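Side-chain contact in pentafunctional AROM polypeptide (Schizosaccharomyces pombe, PDB 5SWV), which probably catalyses five consecutive steps of the shikimate pathway, the crystallised fragment carrying the dehydroquinate dehydratase and shikimate dehydrogenase activities: residues Ile337-Gly342 / Val346-Asn351. Sequence-based numbering, arbitrary orientation.
Sequences IPIRIG and VLRGDN
With CG1 of Ile337 turned beside its own backbone N (chi1 -55°) and CG of Arg348 anti to its N (chi1 -175°), the two side chains rise side by side from one face of a beta hairpin, and Ile337 CD1 settles 4.1 Å from Arg348 CD. The hairpin, strands 335-340 and 345-350, belongs to the mixed sheet of the shikimate dehydrogenase substrate-binding domain. Over 337-340 and 346-350 the strands run antiparallel with a twist, their directions 149° apart. Ile337 with Arg348 and Ile339 with Val346 are hydrogen-bonded pairs, each closed by two backbone bonds, among them Ile337 N to Arg348 O at 2.7 Å. Between them, Pro338 faces Leu347 in a non-hydrogen-bonded pair, a position where the proline's missing N-H costs this ladder nothing, since the backbone N of Pro338 points away from the partner strand. Here Pro338 CA-H leans on Val346 O, 3.5 Å from CA, while Pro338 CB and Leu347 CD2 meet loosely on the face opposite the isoleucines.

The extended chain of Arg348 lends its methylenes to the apolar row, and the guanidinium lies beyond them, where NH1 forms a salt bridge to Glu322 of the neighbouring edge strand. Ile337 also reaches along the second strand, its CD1 lying 4.1 Å from Asp350 CB; Trp515 and Leu514 of helix 500-516 touch Ile337 and Asp350, respectively. Asp350 OD1 takes two hydrogen bonds, from Asn351 N and with Ser324 OG, which should fix the carboxylate where the strand gives way to the turn before helix 353-364. At the other end of the hairpin, the poorly ordered Ile341 lies across Val346, its CD1 3.6 Å from Val346 CG2.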
# COMPACT_ATOMS: atom_id res chain seq x y z
N ILE A 337 14.24 6.91 -9.27
CA ILE A 337 13.46 5.88 -9.95
C ILE A 337 13.72 5.95 -11.45
O ILE A 337 13.42 6.96 -12.08
CB ILE A 337 11.95 6.08 -9.72
CG1 ILE A 337 11.62 6.14 -8.23
CG2 ILE A 337 11.14 4.99 -10.42
CD1 ILE A 337 10.39 6.95 -7.93
N PRO A 338 14.26 4.88 -12.04
CA PRO A 338 14.42 4.83 -13.49
C PRO A 338 13.15 4.35 -14.19
O PRO A 338 12.44 3.50 -13.66
CB PRO A 338 15.56 3.83 -13.67
CG PRO A 338 15.45 2.92 -12.49
CD PRO A 338 14.70 3.62 -11.40
N ILE A 339 12.86 4.93 -15.35
CA ILE A 339 11.69 4.59 -16.15
C ILE A 339 12.20 4.43 -17.58
O ILE A 339 12.76 5.39 -18.14
CB ILE A 339 10.62 5.72 -16.10
CG1 ILE A 339 10.15 5.95 -14.65
CG2 ILE A 339 9.44 5.42 -17.02
CD1 ILE A 339 9.16 7.08 -14.47
N ARG A 340 12.07 3.22 -18.14
CA ARG A 340 12.31 3.00 -19.59
C ARG A 340 10.98 3.14 -20.33
O ARG A 340 10.18 2.20 -20.37
CB ARG A 340 12.95 1.63 -19.91
CG ARG A 340 14.48 1.58 -19.83
CD ARG A 340 14.94 0.89 -18.56
NE ARG A 340 16.25 1.34 -18.10
CZ ARG A 340 16.74 1.13 -16.86
NH1 ARG A 340 16.03 0.47 -15.94
NH2 ARG A 340 17.95 1.59 -16.54
N ILE A 341 10.76 4.33 -20.90
CA ILE A 341 9.56 4.62 -21.71
C ILE A 341 9.63 3.84 -23.05
O ILE A 341 8.61 3.44 -23.60
CB ILE A 341 9.37 6.15 -21.90
CG1 ILE A 341 9.19 6.85 -20.52
CG2 ILE A 341 8.18 6.46 -22.83
CD1 ILE A 341 9.12 8.36 -20.55
N GLY A 342 10.85 3.63 -23.55
CA GLY A 342 11.11 2.68 -24.63
C GLY A 342 12.57 2.27 -24.54
O GLY A 342 12.92 1.37 -23.78
N VAL A 346 14.52 7.72 -18.36
CA VAL A 346 14.02 8.89 -17.63
C VAL A 346 14.28 8.65 -16.16
O VAL A 346 13.95 7.60 -15.63
CB VAL A 346 12.51 9.08 -17.89
CG1 VAL A 346 11.87 10.04 -16.88
CG2 VAL A 346 12.28 9.54 -19.32
N LEU A 347 14.90 9.62 -15.50
CA LEU A 347 15.17 9.51 -14.07
C LEU A 347 14.20 10.39 -13.29
O LEU A 347 14.08 11.60 -13.55
CB LEU A 347 16.62 9.88 -13.77
CG LEU A 347 17.66 8.98 -14.43
CD1 LEU A 347 19.02 9.69 -14.50
CD2 LEU A 347 17.76 7.62 -13.74
N ARG A 348 13.51 9.77 -12.33
CA ARG A 348 12.54 10.46 -11.50
C ARG A 348 13.07 10.50 -10.08
O ARG A 348 13.37 9.47 -9.51
CB ARG A 348 11.22 9.71 -11.57
CG ARG A 348 10.07 10.39 -10.84
CD ARG A 348 8.85 9.48 -10.81
NE ARG A 348 7.77 10.04 -10.01
CZ ARG A 348 6.98 11.03 -10.40
NH1 ARG A 348 7.13 11.62 -11.59
NH2 ARG A 348 6.02 11.47 -9.57
N GLY A 349 13.19 11.70 -9.52
CA GLY A 349 13.53 11.86 -8.11
C GLY A 349 12.27 11.94 -7.29
O GLY A 349 11.36 12.68 -7.63
N ASP A 350 12.19 11.15 -6.22
CA ASP A 350 11.14 11.28 -5.24
C ASP A 350 11.80 11.43 -3.88
O ASP A 350 13.03 11.34 -3.75
CB ASP A 350 10.19 10.07 -5.28
CG ASP A 350 8.76 10.37 -4.75
OD1 ASP A 350 8.58 11.29 -3.91
OD2 ASP A 350 7.80 9.69 -5.16
N ASN A 351 10.97 11.67 -2.87
CA ASN A 351 11.40 11.91 -1.52
C ASN A 351 10.44 11.21 -0.59
O ASN A 351 9.29 11.63 -0.45
CB ASN A 351 11.37 13.42 -1.28
CG ASN A 351 12.10 13.82 -0.03
OD1 ASN A 351 11.86 13.30 1.06
ND2 ASN A 351 13.02 14.74 -0.18